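Local atomic coordinates of putative O-Methyltransferase (Corynebacterium glutamicum, PDB entry 3DR5), a protein that is probably an O-methyltransferase that uses S-adenosyl-L-methionine as methyl donor, although its substrate is not known. Residues G33-P37 with T64-V70; L48-G54 with Y130-F134. One frame throughout, in Å; residues are numbered along the deposited sequence.

Contact 1 (G33-P37 with T64-V70); sequences GLPAP and TPAAGLV
The Pro37 ring meets the CG2 methyl of Val70 with its CG-CD edge, Val70 CG2 lying 4.0 Å from Pro37 CD, the two side chains meeting at about a right angle. Leu69 CD2 stands off one face of the same ring, displaced past its N-CD bond, 4.4 Å from Pro37 CD. The ring of Pro35 meets that of Pro65 more loosely, with Pro35 CD 4.4 Å from Pro65 CG. Leu34 lies against the Pro65 ring, the two side chains crossing obliquely: its CD2 is 4.0 Å from Pro65 CB, while CB and CD1 rest against the methyl of Ala66. With CG anti to the backbone N (chi1 173°), Leu69 directs its CD2 branch at the 33-37 loop, where CD2 comes within 3.4 Å of Ala36 CB, a tight apposition. The 64-70 segment is the turn that follows the first strand of the Rossmann-like sheet, 59-63, and leads into helix 67-77; in class I methyltransferases this turn typically forms part of the S-adenosyl-L-methionine site. An ST turn shapes it here: Thr64 OG1 accepts from Ala66 N (3.2 Å), a fairly straight bond at 156°, and Ala66 occupies the N-cap position. The same hydroxyl contacts a water that donates to the Pro35 carbonyl, 2.9 Å from Pro35 O, so the polar link between the segments runs through solvent. Gly33, with positive phi, is the C-prime residue of the Schellman motif ending helix 20-31. From that helix Arg26 donates to Pro37 O, and Ala25 packs on Leu69; His93 of helix 91-103 lies against both Leu34 and Pro65.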
ATOM      1  N   GLY A  33      12.742 -23.966  -0.118  1.00 38.67           N
ATOM      2  CA  GLY A  33      13.129 -23.141  -1.255  1.00 38.55           C
ATOM      3  C   GLY A  33      11.998 -22.410  -1.957  1.00 37.08           C
ATOM      4  O   GLY A  33      12.065 -22.154  -3.159  1.00 36.54           O
ATOM      5  N   LEU A  34      10.963 -22.056  -1.199  1.00 38.38           N
ATOM      6  CA  LEU A  34       9.801 -21.366  -1.764  1.00 38.59           C
ATOM      7  C   LEU A  34       9.958 -19.851  -1.812  1.00 37.66           C
ATOM      8  O   LEU A  34      10.599 -19.265  -0.946  1.00 39.17           O
ATOM      9  CB  LEU A  34       8.549 -21.703  -0.948  1.00 38.83           C
ATOM     10  CG  LEU A  34       8.268 -23.179  -0.652  1.00 38.72           C
ATOM     11  CD1 LEU A  34       7.111 -23.312   0.328  1.00 40.78           C
ATOM     12  CD2 LEU A  34       7.957 -23.903  -1.945  1.00 38.26           C
ATOM     13  N   PRO A  35       9.369 -19.205  -2.832  1.00 38.39           N
ATOM     14  CA  PRO A  35       9.430 -17.747  -3.000  1.00 39.03           C
ATOM     15  C   PRO A  35       8.631 -17.111  -1.862  1.00 40.77           C
ATOM     16  O   PRO A  35       7.410 -17.273  -1.788  1.00 41.07           O
ATOM     17  CB  PRO A  35       8.752 -17.506  -4.352  1.00 39.92           C
ATOM     18  CG  PRO A  35       8.662 -18.876  -4.998  1.00 39.36           C
ATOM     19  CD  PRO A  35       8.526 -19.829  -3.863  1.00 37.58           C
ATOM     20  N   ALA A  36       9.319 -16.373  -0.992  1.00 41.01           N
ATOM     21  CA  ALA A  36       8.669 -15.746   0.159  1.00 40.99           C
ATOM     22  C   ALA A  36       8.882 -14.240   0.252  1.00 40.41           C
ATOM     23  O   ALA A  36       9.999 -13.785   0.493  1.00 41.47           O
ATOM     24  CB  ALA A  36       9.153 -16.405   1.443  1.00 39.29           C
ATOM     25  N   PRO A  37       7.807 -13.454   0.085  1.00 39.76           N
ATOM     26  CA  PRO A  37       7.895 -11.991   0.162  1.00 37.91           C
ATOM     27  C   PRO A  37       8.525 -11.597   1.490  1.00 36.44           C
ATOM     28  O   PRO A  37       8.236 -12.221   2.516  1.00 35.90           O
ATOM     29  CB  PRO A  37       6.433 -11.544   0.084  1.00 38.50           C
ATOM     30  CG  PRO A  37       5.759 -12.648  -0.654  1.00 40.52           C
ATOM     31  CD  PRO A  37       6.419 -13.900  -0.128  1.00 40.07           C
ATOM     32  N   THR A  64      -0.025 -18.873  -4.501  1.00 31.33           N
ATOM     33  CA  THR A  64       1.411 -18.991  -4.279  1.00 31.25           C
ATOM     34  C   THR A  64       1.777 -20.314  -3.611  1.00 31.37           C
ATOM     35  O   THR A  64       0.968 -20.885  -2.883  1.00 31.07           O
ATOM     36  CB  THR A  64       1.873 -17.843  -3.353  1.00 30.66           C
ATOM     37  OG1 THR A  64       3.217 -18.065  -2.917  1.00 31.03           O
ATOM     38  CG2 THR A  64       0.961 -17.769  -2.100  1.00 30.49           C
ATOM     39  N   PRO A  65       3.004 -20.806  -3.842  1.00 32.35           N
ATOM     40  CA  PRO A  65       3.491 -22.060  -3.252  1.00 32.48           C
ATOM     41  C   PRO A  65       3.641 -21.917  -1.738  1.00 33.51           C
ATOM     42  O   PRO A  65       3.605 -22.897  -1.009  1.00 35.67           O
ATOM     43  CB  PRO A  65       4.850 -22.271  -3.914  1.00 31.90           C
ATOM     44  CG  PRO A  65       4.718 -21.590  -5.222  1.00 34.17           C
ATOM     45  CD  PRO A  65       3.874 -20.361  -4.948  1.00 32.46           C
ATOM     46  N   ALA A  66       3.842 -20.690  -1.276  1.00 33.82           N
ATOM     47  CA  ALA A  66       3.996 -20.422   0.157  1.00 33.47           C
ATOM     48  C   ALA A  66       2.799 -19.628   0.670  1.00 34.22           C
ATOM     49  O   ALA A  66       2.941 -18.506   1.141  1.00 32.79           O
ATOM     50  CB  ALA A  66       5.276 -19.637   0.413  1.00 34.03           C
ATOM     51  N   ALA A  67       1.614 -20.222   0.592  1.00 34.58           N
ATOM     52  CA  ALA A  67       0.385 -19.565   1.028  1.00 34.68           C
ATOM     53  C   ALA A  67       0.306 -19.355   2.531  1.00 35.19           C
ATOM     54  O   ALA A  67      -0.453 -18.505   3.009  1.00 33.42           O
ATOM     55  CB  ALA A  67      -0.826 -20.362   0.550  1.00 33.52           C
ATOM     56  N   GLY A  68       1.090 -20.134   3.269  1.00 34.05           N
ATOM     57  CA  GLY A  68       1.082 -20.031   4.712  1.00 33.14           C
ATOM     58  C   GLY A  68       1.655 -18.721   5.220  1.00 33.00           C
ATOM     59  O   GLY A  68       1.068 -18.073   6.095  1.00 31.77           O
ATOM     60  N   LEU A  69       2.805 -18.334   4.682  1.00 31.47           N
ATOM     61  CA  LEU A  69       3.446 -17.097   5.096  1.00 32.26           C
ATOM     62  C   LEU A  69       2.569 -15.922   4.648  1.00 33.07           C
ATOM     63  O   LEU A  69       2.121 -15.122   5.461  1.00 33.37           O
ATOM     64  CB  LEU A  69       4.853 -16.995   4.483  1.00 30.74           C
ATOM     65  CG  LEU A  69       5.588 -15.667   4.703  1.00 32.20           C
ATOM     66  CD1 LEU A  69       5.908 -15.470   6.175  1.00 32.82           C
ATOM     67  CD2 LEU A  69       6.860 -15.658   3.883  1.00 29.97           C
ATOM     68  N   VAL A  70       2.324 -15.833   3.348  1.00 33.16           N
ATOM     69  CA  VAL A  70       1.490 -14.779   2.778  1.00 34.67           C
ATOM     70  C   VAL A  70       0.125 -14.673   3.471  1.00 34.31           C
ATOM     71  O   VAL A  70      -0.305 -13.572   3.832  1.00 33.10           O
ATOM     72  CB  VAL A  70       1.274 -15.028   1.262  1.00 35.05           C
ATOM     73  CG1 VAL A  70       0.185 -14.097   0.709  1.00 37.65           C
ATOM     74  CG2 VAL A  70       2.575 -14.810   0.520  1.00 33.13           C
TER
HETATM   75  O   HOH W   1       4.825 -16.046  -2.159  1.00 27.07           O

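Contact 2 (L48-G54 with Y130-F134); sequences LAATTNG and YQLVF
Leu132, on the central strand 130-135 of the Rossmann-like sheet, packs against the C-terminal end of helix 39-51, one of the helices covering this face. Its two methyls divide the helix between them: Leu132 CD2 lies 3.8 Å from Ala49 CA and also touches the Ala49 methyl, while Leu132 CD1 is 4.1 Å from Leu48 CB. Ile74 of helix 67-77 and Val160 of the adjacent strand 157-161 complete the apolar surroundings. One turn on, where the helix ends, Thr52 and Gln131 cross. The Thr52 CG2 methyl lies 3.4 Å from Gln131 O, and Thr52 OG1 is 3.4 Å from Gln131 CG, whose chain then runs on alongside Asn53 and Gly54. With OG1 placed between its backbone N and carbonyl carbon (chi1 53°), Thr52 turns the hydroxyl back on its own helix, and OG1 donates to Leu48 O at 2.6 Å, the donor lying 21° out of the carbonyl plane. Next door, Thr51 OG1 hydrogen-bonds to Thr51 OG1 of the second subunit. Leu48 O also accepts from Thr52 N (2.8 Å), so two donors from one residue grip this last-turn carbonyl, fixing the rotation of the buried threonine beside the glutamine chain.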
ATOM      1  N   LEU A  48      -3.395  -3.728   2.964  1.00 26.00           N
ATOM      2  CA  LEU A  48      -4.421  -3.836   1.932  1.00 24.82           C
ATOM      3  C   LEU A  48      -5.564  -4.737   2.380  1.00 24.93           C
ATOM      4  O   LEU A  48      -6.727  -4.480   2.055  1.00 24.34           O
ATOM      5  CB  LEU A  48      -3.817  -4.361   0.624  1.00 26.01           C
ATOM      6  CG  LEU A  48      -2.782  -3.419  -0.018  1.00 30.70           C
ATOM      7  CD1 LEU A  48      -2.202  -4.061  -1.282  1.00 30.77           C
ATOM      8  CD2 LEU A  48      -3.442  -2.074  -0.349  1.00 26.08           C
ATOM      9  N   ALA A  49      -5.240  -5.794   3.124  1.00 25.73           N
ATOM     10  CA  ALA A  49      -6.271  -6.700   3.610  1.00 26.68           C
ATOM     11  C   ALA A  49      -7.134  -5.943   4.616  1.00 26.17           C
ATOM     12  O   ALA A  49      -8.334  -6.187   4.723  1.00 25.74           O
ATOM     13  CB  ALA A  49      -5.636  -7.936   4.276  1.00 24.82           C
ATOM     14  N   ALA A  50      -6.510  -5.026   5.355  1.00 27.11           N
ATOM     15  CA  ALA A  50      -7.203  -4.225   6.360  1.00 27.80           C
ATOM     16  C   ALA A  50      -7.984  -3.058   5.755  1.00 29.60           C
ATOM     17  O   ALA A  50      -9.062  -2.717   6.234  1.00 32.07           O
ATOM     18  CB  ALA A  50      -6.207  -3.696   7.384  1.00 29.92           C
ATOM     19  N   THR A  51      -7.448  -2.445   4.705  1.00 29.29           N
ATOM     20  CA  THR A  51      -8.118  -1.316   4.081  1.00 30.18           C
ATOM     21  C   THR A  51      -9.213  -1.723   3.085  1.00 32.02           C
ATOM     22  O   THR A  51     -10.244  -1.046   3.017  1.00 31.22           O
ATOM     23  CB  THR A  51      -7.092  -0.357   3.399  1.00 29.68           C
ATOM     24  OG1 THR A  51      -6.453  -1.010   2.287  1.00 29.87           O
ATOM     25  CG2 THR A  51      -6.021   0.060   4.417  1.00 27.26           C
ATOM     26  N   THR A  52      -9.008  -2.807   2.329  1.00 31.53           N
ATOM     27  CA  THR A  52     -10.024  -3.238   1.370  1.00 31.58           C
ATOM     28  C   THR A  52     -11.322  -3.590   2.093  1.00 33.91           C
ATOM     29  O   THR A  52     -11.325  -3.950   3.274  1.00 34.00           O
ATOM     30  CB  THR A  52      -9.538  -4.416   0.482  1.00 30.61           C
ATOM     31  OG1 THR A  52      -9.044  -5.483   1.299  1.00 27.87           O
ATOM     32  CG2 THR A  52      -8.449  -3.926  -0.463  1.00 28.08           C
ATOM     33  N   ASN A  53     -12.430  -3.504   1.370  1.00 36.96           N
ATOM     34  CA  ASN A  53     -13.752  -3.703   1.961  1.00 41.28           C
ATOM     35  C   ASN A  53     -14.303  -5.111   2.119  1.00 42.44           C
ATOM     36  O   ASN A  53     -14.667  -5.752   1.137  1.00 42.24           O
ATOM     37  CB  ASN A  53     -14.751  -2.826   1.193  1.00 41.27           C
ATOM     38  CG  ASN A  53     -16.033  -2.568   1.971  1.00 44.44           C
ATOM     39  OD1 ASN A  53     -16.252  -3.147   3.034  1.00 47.26           O
ATOM     40  ND2 ASN A  53     -16.895  -1.701   1.431  1.00 47.57           N
ATOM     41  N   GLY A  54     -14.381  -5.566   3.371  1.00 43.60           N
ATOM     42  CA  GLY A  54     -14.892  -6.896   3.649  1.00 43.79           C
ATOM     43  C   GLY A  54     -16.386  -7.025   3.412  1.00 46.01           C
ATOM     44  O   GLY A  54     -16.893  -8.134   3.204  1.00 45.16           O
ATOM     45  N   TYR A 130     -14.262 -10.847  -4.652  1.00 29.68           N
ATOM     46  CA  TYR A 130     -13.048 -10.740  -3.872  1.00 28.67           C
ATOM     47  C   TYR A 130     -12.488  -9.332  -3.770  1.00 28.72           C
ATOM     48  O   TYR A 130     -12.473  -8.583  -4.742  1.00 29.68           O
ATOM     49  CB  TYR A 130     -12.014 -11.709  -4.455  1.00 28.26           C
ATOM     50  CG  TYR A 130     -12.462 -13.158  -4.378  1.00 29.26           C
ATOM     51  CD1 TYR A 130     -12.259 -13.908  -3.217  1.00 29.35           C
ATOM     52  CD2 TYR A 130     -13.181 -13.745  -5.423  1.00 28.46           C
ATOM     53  CE1 TYR A 130     -12.748 -15.210  -3.097  1.00 26.56           C
ATOM     54  CE2 TYR A 130     -13.677 -15.044  -5.317  1.00 29.12           C
ATOM     55  CZ  TYR A 130     -13.461 -15.769  -4.142  1.00 29.08           C
ATOM     56  OH  TYR A 130     -13.947 -17.054  -4.030  1.00 27.26           O
ATOM     57  N   GLN A 131     -12.014  -8.995  -2.574  1.00 28.03           N
ATOM     58  CA  GLN A 131     -11.453  -7.681  -2.287  1.00 27.77           C
ATOM     59  C   GLN A 131      -9.931  -7.626  -2.433  1.00 27.85           C
ATOM     60  O   GLN A 131      -9.344  -6.543  -2.507  1.00 29.71           O
ATOM     61  CB  GLN A 131     -11.816  -7.272  -0.862  1.00 26.77           C
ATOM     62  CG  GLN A 131     -11.015  -8.055   0.192  1.00 26.44           C
ATOM     63  CD  GLN A 131     -11.601  -7.976   1.592  1.00 24.98           C
ATOM     64  OE1 GLN A 131     -11.150  -7.191   2.425  1.00 24.78           O
ATOM     65  NE2 GLN A 131     -12.620  -8.781   1.851  1.00 20.94           N
ATOM     66  N   LEU A 132      -9.289  -8.788  -2.470  1.00 27.47           N
ATOM     67  CA  LEU A 132      -7.833  -8.824  -2.561  1.00 26.57           C
ATOM     68  C   LEU A 132      -7.329 -10.141  -3.135  1.00 27.51           C
ATOM     69  O   LEU A 132      -7.754 -11.221  -2.721  1.00 29.60           O
ATOM     70  CB  LEU A 132      -7.220  -8.600  -1.166  1.00 25.75           C
ATOM     71  CG  LEU A 132      -5.699  -8.748  -0.972  1.00 29.37           C
ATOM     72  CD1 LEU A 132      -4.977  -7.607  -1.682  1.00 27.98           C
ATOM     73  CD2 LEU A 132      -5.350  -8.748   0.517  1.00 27.03           C
ATOM     74  N   VAL A 133      -6.423 -10.045  -4.099  1.00 26.58           N
ATOM     75  CA  VAL A 133      -5.839 -11.223  -4.703  1.00 25.15           C
ATOM     76  C   VAL A 133      -4.325 -11.034  -4.790  1.00 26.35           C
ATOM     77  O   VAL A 133      -3.832 -10.061  -5.363  1.00 26.47           O
ATOM     78  CB  VAL A 133      -6.425 -11.489  -6.117  1.00 25.87           C
ATOM     79  CG1 VAL A 133      -5.765 -12.723  -6.742  1.00 25.01           C
ATOM     80  CG2 VAL A 133      -7.937 -11.689  -6.020  1.00 20.36           C
ATOM     81  N   PHE A 134      -3.593 -11.961  -4.188  1.00 25.32           N
ATOM     82  CA  PHE A 134      -2.142 -11.939  -4.215  1.00 26.86           C
ATOM     83  C   PHE A 134      -1.702 -13.078  -5.126  1.00 27.34           C
ATOM     84  O   PHE A 134      -2.148 -14.227  -4.983  1.00 28.20           O
ATOM     85  CB  PHE A 134      -1.541 -12.169  -2.822  1.00 26.10           C
ATOM     86  CG  PHE A 134      -0.050 -12.363  -2.844  1.00 25.49           C
ATOM     87  CD1 PHE A 134       0.811 -11.270  -2.841  1.00 24.26           C
ATOM     88  CD2 PHE A 134       0.490 -13.647  -2.906  1.00 29.08           C
ATOM     89  CE1 PHE A 134       2.199 -11.455  -2.916  1.00 28.36           C
ATOM     90  CE2 PHE A 134       1.872 -13.846  -2.984  1.00 32.22           C
ATOM     91  CZ  PHE A 134       2.731 -12.747  -2.982  1.00 32.15           C
TER

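How the contacts relate
From the N terminus the chain runs through helix 20-31 into segment 33-37, along helix 39-51 to 48-54, up strand 59-63 into 64-70, and much later reaches strand 130-135. Contact 1 closes a loop of 26 intervening residues and contact 2 one of 75; because 48-54 falls within the first and 64-70 within the second, the two cross. Contact 1 joins the loop between helices 20-31 and 39-51 to the turn after strand 59-63, and contact 2 lays helix 39-51 on the sheet. Though their centres are about 18 Å apart, they meet at Phe134, whose CD2 is 3.7 Å from Val70 CG1 and whose ring also touches Pro37 and Thr64.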